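Side-chain contacts in tryptophanyl-tRNA synthetase (Thermus thermophilus, PDB 2EL7), which probably catalyses the ATP-dependent attachment of tryptophan to its cognate tRNA, as a homodimeric class I aminoacyl-tRNA synthetase: residues L206-P209 / Q215-Q218; D75-T80 / P296-D301. All coordinates share one frame; numbering follows the deposited sequence.

Interaction 1 of 2, residues L206-P209 / Q215-Q218; sequences LLEP and QKIQ
The loop that follows the KMSKS motif of this class I synthetase runs into helix 210-218, and a single salt bridge, Glu208 with Lys216, ties the entry of that helix to its last turn. Glu208 sits just before the N-cap residue Pro209. Its CG is anti to the backbone N (chi1 -174°) and the chain beyond is extended, which brings the carboxylate within reach of Lys216. Lys216, likewise extended, comes from the opposite direction, and its end lies alongside the carboxylate, the two CA atoms still 10.8 Å apart. Lys216 NZ donates to Glu208 OE1 at 2.7 Å, arriving on the syn side and 25° out of the carboxylate plane. Glu208 OE2 lies 3.1 Å from the same Lys216 NZ, while the methylene Lys216 CE, at 3.0 Å, is almost as near Glu208 OE1 as NZ is. The carboxylate has further partners, Ser212 OG at Glu208 OE1 and Gly205 N at Glu208 OE2. Only 83 Å² is buried between the segments, both sides summed, so electrostatics rather than apolar packing carries the contact. The carboxylate, gripped at both oxygens, is probably restrained from turning, and Lys216 NZ, bonded most strongly to Thr203 O, joins two points of the loop, Thr203 and Glu208, to the helix's last turn.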
ATOM      1  N   LEU A 206       4.431  -4.076  34.355  1.00 35.18           N
ATOM      2  CA  LEU A 206       4.539  -5.460  34.807  1.00 35.90           C
ATOM      3  C   LEU A 206       5.986  -5.817  35.099  1.00 32.65           C
ATOM      4  O   LEU A 206       6.257  -6.680  35.932  1.00 44.52           O
ATOM      5  CB  LEU A 206       3.997  -6.433  33.751  1.00 22.79           C
ATOM      6  CG  LEU A 206       2.675  -6.084  33.070  1.00 34.66           C
ATOM      7  CD1 LEU A 206       2.255  -7.279  32.233  1.00 34.21           C
ATOM      8  CD2 LEU A 206       1.597  -5.743  34.096  1.00 25.68           C
ATOM      9  N   LEU A 207       6.914  -5.155  34.414  1.00 34.90           N
ATOM     10  CA  LEU A 207       8.330  -5.444  34.595  1.00 31.96           C
ATOM     11  C   LEU A 207       9.082  -4.296  35.252  1.00 33.30           C
ATOM     12  O   LEU A 207      10.307  -4.332  35.367  1.00 41.47           O
ATOM     13  CB  LEU A 207       8.970  -5.784  33.243  1.00 31.63           C
ATOM     14  CG  LEU A 207       8.348  -6.965  32.476  1.00 37.23           C
ATOM     15  CD1 LEU A 207       9.200  -7.231  31.239  1.00 39.41           C
ATOM     16  CD2 LEU A 207       8.276  -8.237  33.346  1.00 33.53           C
ATOM     17  N   GLU A 208       8.339  -3.286  35.689  1.00 33.16           N
ATOM     18  CA  GLU A 208       8.910  -2.114  36.334  1.00 32.78           C
ATOM     19  C   GLU A 208       9.748  -2.547  37.531  1.00 35.95           C
ATOM     20  O   GLU A 208       9.417  -3.511  38.207  1.00 34.69           O
ATOM     21  CB  GLU A 208       7.770  -1.171  36.764  1.00 32.30           C
ATOM     22  CG  GLU A 208       8.206   0.168  37.316  1.00 30.47           C
ATOM     23  CD  GLU A 208       7.046   1.139  37.508  1.00 40.63           C
ATOM     24  OE1 GLU A 208       7.239   2.154  38.215  1.00 44.70           O
ATOM     25  OE2 GLU A 208       5.943   0.906  36.958  1.00 40.45           O
ATOM     26  N   PRO A 209      10.868  -1.853  37.805  1.00 44.26           N
ATOM     27  CA  PRO A 209      11.655  -2.293  38.966  1.00 39.88           C
ATOM     28  C   PRO A 209      10.844  -2.250  40.281  1.00 47.28           C
ATOM     29  O   PRO A 209      10.101  -1.294  40.555  1.00 42.01           O
ATOM     30  CB  PRO A 209      12.827  -1.321  38.971  1.00 34.91           C
ATOM     31  CG  PRO A 209      13.000  -1.004  37.531  1.00 37.37           C
ATOM     32  CD  PRO A 209      11.568  -0.781  37.081  1.00 37.64           C
ATOM     33  N   GLN A 215       7.621   2.808  45.455  1.00 40.56           N
ATOM     34  CA  GLN A 215       7.497   4.246  45.621  1.00 44.91           C
ATOM     35  C   GLN A 215       6.153   4.765  45.121  1.00 46.63           C
ATOM     36  O   GLN A 215       5.586   5.676  45.719  1.00 45.31           O
ATOM     37  CB  GLN A 215       8.652   4.982  44.922  1.00 44.93           C
ATOM     38  CG  GLN A 215      10.005   4.801  45.594  1.00 56.59           C
ATOM     39  CD  GLN A 215      10.002   5.250  47.057  1.00 72.83           C
ATOM     40  OE1 GLN A 215       9.683   6.407  47.371  1.00 79.27           O
ATOM     41  NE2 GLN A 215      10.358   4.337  47.958  1.00 59.26           N
ATOM     42  N   LYS A 216       5.635   4.187  44.039  1.00 45.97           N
ATOM     43  CA  LYS A 216       4.348   4.628  43.503  1.00 44.40           C
ATOM     44  C   LYS A 216       3.178   4.277  44.425  1.00 49.67           C
ATOM     45  O   LYS A 216       2.233   5.051  44.561  1.00 55.07           O
ATOM     46  CB  LYS A 216       4.129   4.047  42.105  1.00 34.27           C
ATOM     47  CG  LYS A 216       5.001   4.707  41.049  1.00 31.62           C
ATOM     48  CD  LYS A 216       4.771   4.097  39.691  1.00 38.11           C
ATOM     49  CE  LYS A 216       5.673   4.703  38.631  1.00 31.90           C
ATOM     50  NZ  LYS A 216       5.505   3.998  37.320  1.00 37.87           N
ATOM     51  N   ILE A 217       3.239   3.113  45.064  1.00 53.02           N
ATOM     52  CA  ILE A 217       2.177   2.706  45.986  1.00 54.96           C
ATOM     53  C   ILE A 217       2.283   3.630  47.200  1.00 56.06           C
ATOM     54  O   ILE A 217       1.291   4.110  47.748  1.00 48.89           O
ATOM     55  CB  ILE A 217       2.381   1.246  46.468  1.00 49.74           C
ATOM     56  CG1 ILE A 217       2.515   0.312  45.263  1.00 42.97           C
ATOM     57  CG2 ILE A 217       1.220   0.814  47.344  1.00 45.03           C
ATOM     58  CD1 ILE A 217       1.358   0.379  44.341  1.00 37.29           C
ATOM     59  N   GLN A 218       3.527   3.856  47.599  1.00 60.86           N
ATOM     60  CA  GLN A 218       3.874   4.700  48.725  1.00 60.35           C
ATOM     61  C   GLN A 218       3.218   6.060  48.585  1.00 64.60           C
ATOM     62  O   GLN A 218       2.754   6.632  49.573  1.00 57.13           O
ATOM     63  CB  GLN A 218       5.383   4.891  48.751  1.00 65.82           C
ATOM     64  CG  GLN A 218       5.945   5.356  50.064  1.00 75.30           C
ATOM     65  CD  GLN A 218       5.941   4.254  51.092  1.00 75.07           C
ATOM     66  OE1 GLN A 218       6.319   3.119  50.794  1.00 61.78           O
ATOM     67  NE2 GLN A 218       5.520   4.579  52.313  1.00 76.70           N
TER

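Interaction 2 of 2, residues D75-T80 / P296-D301; sequences DPEKVT and PDYVMD
Asp75, Pro76 and Glu77, in the loop between helix 55-72 and strand 80-83, each meet Tyr298 of helix 296-324 in a different way. Asp75 does so through water 1, which donates to Asp75 OD2 at 3.1 Å and to Tyr298 OH at 3.0 Å. The same Asp75 OD2 accepts from Glu77 N at 2.9 Å, met from above the carboxylate plane. Pro76 crosses the tyrosine at about a right angle, with its CG 4.1 Å from Tyr298 CE2. Glu77 bends at chi2 (-48°), and its OE1 accepts a hydrogen bond from Tyr298 OH at 2.6 Å, using its anti lone pair. That oxygen lies at the edge of the ring, near its plane, while the carboxylate and ring planes stand 39° apart. With chi1 at -176° the ring extends from its helix so that the hydroxyl meets the loop. Leu292 of helix 267-294 also touches this side chain. A phenylalanine in place of Tyr298 would probably leave Glu77 OE1 and the water without their shared hydroxyl partner. Beyond Glu77, Lys78 N and Val79 N both bond to Asp75 O, closing a compact turn. The Asp75 OD2 to Glu77 N bond makes an Asx turn within the loop leading from helix 55-72 to strand 80-83, an outermost strand of the chain's three-stranded parallel sheet.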
ATOM      1  N   ASP A  75       0.835 -17.520  24.667  1.00 19.04           N
ATOM      2  CA  ASP A  75       1.646 -18.732  24.533  1.00 20.96           C
ATOM      3  C   ASP A  75       1.866 -19.259  23.114  1.00 21.27           C
ATOM      4  O   ASP A  75       0.968 -19.829  22.492  1.00 29.25           O
ATOM      5  CB  ASP A  75       1.013 -19.799  25.429  1.00 24.42           C
ATOM      6  CG  ASP A  75       1.808 -21.086  25.502  1.00 33.88           C
ATOM      7  OD1 ASP A  75       1.335 -21.983  26.240  1.00 28.79           O
ATOM      8  OD2 ASP A  75       2.873 -21.216  24.841  1.00 35.20           O
ATOM      9  N   PRO A  76       3.094 -19.107  22.599  1.00 28.08           N
ATOM     10  CA  PRO A  76       3.487 -19.539  21.250  1.00 21.85           C
ATOM     11  C   PRO A  76       3.342 -21.027  20.996  1.00 25.69           C
ATOM     12  O   PRO A  76       3.444 -21.456  19.860  1.00 20.54           O
ATOM     13  CB  PRO A  76       4.935 -19.080  21.138  1.00 25.47           C
ATOM     14  CG  PRO A  76       5.065 -18.008  22.226  1.00 30.16           C
ATOM     15  CD  PRO A  76       4.261 -18.586  23.332  1.00 26.14           C
ATOM     16  N   GLU A  77       3.119 -21.815  22.049  1.00 24.71           N
ATOM     17  CA  GLU A  77       2.918 -23.259  21.885  1.00 25.67           C
ATOM     18  C   GLU A  77       1.455 -23.526  21.561  1.00 25.28           C
ATOM     19  O   GLU A  77       1.102 -24.623  21.136  1.00 30.48           O
ATOM     20  CB  GLU A  77       3.261 -24.037  23.167  1.00 29.27           C
ATOM     21  CG  GLU A  77       4.706 -23.896  23.633  1.00 36.88           C
ATOM     22  CD  GLU A  77       5.689 -24.116  22.508  1.00 42.88           C
ATOM     23  OE1 GLU A  77       6.673 -23.345  22.438  1.00 37.50           O
ATOM     24  OE2 GLU A  77       5.464 -25.051  21.698  1.00 43.51           O
ATOM     25  N   LYS A  78       0.611 -22.521  21.788  1.00 28.75           N
ATOM     26  CA  LYS A  78      -0.821 -22.616  21.540  1.00 21.77           C
ATOM     27  C   LYS A  78      -1.329 -21.672  20.451  1.00 30.85           C
ATOM     28  O   LYS A  78      -2.146 -22.083  19.623  1.00 26.85           O
ATOM     29  CB  LYS A  78      -1.594 -22.311  22.811  1.00 31.56           C
ATOM     30  CG  LYS A  78      -1.367 -23.282  23.969  1.00 26.55           C
ATOM     31  CD  LYS A  78      -2.236 -22.880  25.136  1.00 24.20           C
ATOM     32  CE  LYS A  78      -1.793 -23.534  26.423  1.00 28.08           C
ATOM     33  NZ  LYS A  78      -2.470 -22.866  27.577  1.00 36.24           N
ATOM     34  N   VAL A  79      -0.844 -20.425  20.424  1.00 23.66           N
ATOM     35  CA  VAL A  79      -1.345 -19.474  19.435  1.00 20.67           C
ATOM     36  C   VAL A  79      -0.463 -19.181  18.225  1.00 27.15           C
ATOM     37  O   VAL A  79       0.489 -19.925  17.937  1.00 21.06           O
ATOM     38  CB  VAL A  79      -1.733 -18.133  20.105  1.00 30.67           C
ATOM     39  CG1 VAL A  79      -2.539 -18.412  21.370  1.00 19.12           C
ATOM     40  CG2 VAL A  79      -0.481 -17.284  20.408  1.00 25.59           C
ATOM     41  N   THR A  80      -0.806 -18.108  17.504  1.00 19.36           N
ATOM     42  CA  THR A  80      -0.059 -17.705  16.309  1.00 24.18           C
ATOM     43  C   THR A  80       0.302 -16.250  16.427  1.00 15.88           C
ATOM     44  O   THR A  80      -0.519 -15.387  16.197  1.00 30.80           O
ATOM     45  CB  THR A  80      -0.887 -17.967  15.032  1.00 26.75           C
ATOM     46  OG1 THR A  80      -1.025 -19.381  14.876  1.00 25.67           O
ATOM     47  CG2 THR A  80      -0.216 -17.411  13.771  1.00 22.62           C
ATOM     48  N   PRO A 296      16.489 -15.305  23.857  1.00 34.66           N
ATOM     49  CA  PRO A 296      15.711 -14.614  22.821  1.00 26.86           C
ATOM     50  C   PRO A 296      15.455 -15.452  21.542  1.00 32.24           C
ATOM     51  O   PRO A 296      14.648 -15.067  20.701  1.00 31.02           O
ATOM     52  CB  PRO A 296      16.529 -13.339  22.563  1.00 34.52           C
ATOM     53  CG  PRO A 296      17.972 -13.755  22.929  1.00 22.29           C
ATOM     54  CD  PRO A 296      17.723 -14.565  24.196  1.00 29.57           C
ATOM     55  N   ASP A 297      16.131 -16.593  21.388  1.00 32.36           N
ATOM     56  CA  ASP A 297      15.889 -17.437  20.208  1.00 25.42           C
ATOM     57  C   ASP A 297      14.460 -17.972  20.267  1.00 27.78           C
ATOM     58  O   ASP A 297      13.819 -18.166  19.240  1.00 29.82           O
ATOM     59  CB  ASP A 297      16.841 -18.633  20.155  1.00 27.18           C
ATOM     60  CG  ASP A 297      18.261 -18.256  19.760  1.00 29.60           C
ATOM     61  OD1 ASP A 297      18.551 -17.057  19.547  1.00 33.78           O
ATOM     62  OD2 ASP A 297      19.095 -19.186  19.669  1.00 32.04           O
ATOM     63  N   TYR A 298      13.971 -18.227  21.476  1.00 22.35           N
ATOM     64  CA  TYR A 298      12.611 -18.727  21.651  1.00 28.11           C
ATOM     65  C   TYR A 298      11.615 -17.710  21.083  1.00 31.55           C
ATOM     66  O   TYR A 298      10.657 -18.079  20.420  1.00 33.14           O
ATOM     67  CB  TYR A 298      12.302 -18.935  23.137  1.00 26.67           C
ATOM     68  CG  TYR A 298      10.945 -19.545  23.388  1.00 24.44           C
ATOM     69  CD1 TYR A 298      10.714 -20.899  23.147  1.00 21.76           C
ATOM     70  CD2 TYR A 298       9.870 -18.749  23.772  1.00 23.15           C
ATOM     71  CE1 TYR A 298       9.430 -21.443  23.269  1.00 19.98           C
ATOM     72  CE2 TYR A 298       8.589 -19.273  23.898  1.00 24.07           C
ATOM     73  CZ  TYR A 298       8.367 -20.622  23.644  1.00 34.82           C
ATOM     74  OH  TYR A 298       7.083 -21.141  23.766  1.00 31.91           O
ATOM     75  N   VAL A 299      11.844 -16.426  21.350  1.00 28.86           N
ATOM     76  CA  VAL A 299      10.933 -15.403  20.880  1.00 25.59           C
ATOM     77  C   VAL A 299      10.999 -15.266  19.385  1.00 29.15           C
ATOM     78  O   VAL A 299       9.968 -15.253  18.718  1.00 24.36           O
ATOM     79  CB  VAL A 299      11.252 -14.067  21.532  1.00 31.35           C
ATOM     80  CG1 VAL A 299      10.303 -12.981  21.017  1.00 16.57           C
ATOM     81  CG2 VAL A 299      11.170 -14.228  23.050  1.00 21.53           C
ATOM     82  N   MET A 300      12.215 -15.177  18.850  1.00 27.97           N
ATOM     83  CA  MET A 300      12.379 -15.040  17.411  1.00 26.39           C
ATOM     84  C   MET A 300      11.848 -16.245  16.634  1.00 25.56           C
ATOM     85  O   MET A 300      11.338 -16.089  15.525  1.00 28.18           O
ATOM     86  CB  MET A 300      13.844 -14.782  17.058  1.00 26.10           C
ATOM     87  CG  MET A 300      14.364 -13.417  17.546  1.00 33.49           C
ATOM     88  SD  MET A 300      13.468 -11.995  16.845  1.00 37.70           S
ATOM     89  CE  MET A 300      13.385 -12.488  15.146  1.00 30.87           C
ATOM     90  N   ASP A 301      11.946 -17.432  17.227  1.00 28.05           N
ATOM     91  CA  ASP A 301      11.481 -18.663  16.596  1.00 27.32           C
ATOM     92  C   ASP A 301       9.946 -18.726  16.631  1.00 33.00           C
ATOM     93  O   ASP A 301       9.314 -19.213  15.682  1.00 33.55           O
ATOM     94  CB  ASP A 301      12.098 -19.875  17.308  1.00 32.88           C
ATOM     95  CG  ASP A 301      11.811 -21.195  16.594  1.00 32.75           C
ATOM     96  OD1 ASP A 301      10.908 -21.928  17.015  1.00 36.12           O
ATOM     97  OD2 ASP A 301      12.493 -21.503  15.601  1.00 53.89           O
TER
HETATM   98  O   HOH W   1       5.545 -20.721  26.263  1.00 41.87           O

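Both contacts lie at the surface and join a loop to a helix, which illustrates how similar elements can be paired by different chemistry. Interaction 1 is local: five helical residues separate its segments, and one pair of opposite charges closes the span, with the side chain of Lys216 about 8 Å from that of Met196 in the predicted ATP-binding KMSKS region. Interaction 2 bridges 216 positions in sequence, away from the annotated sites, and combines a hydroxyl donating to a carboxylate, a bridging water and a proline packed near the ring. Although interaction 1 is nested within the chain loop that interaction 2 closes, their centres are 28 Å apart and they do not touch. Helix 267-294 borders both; near interaction 2, Met300 also packs on Leu329 of the second subunit.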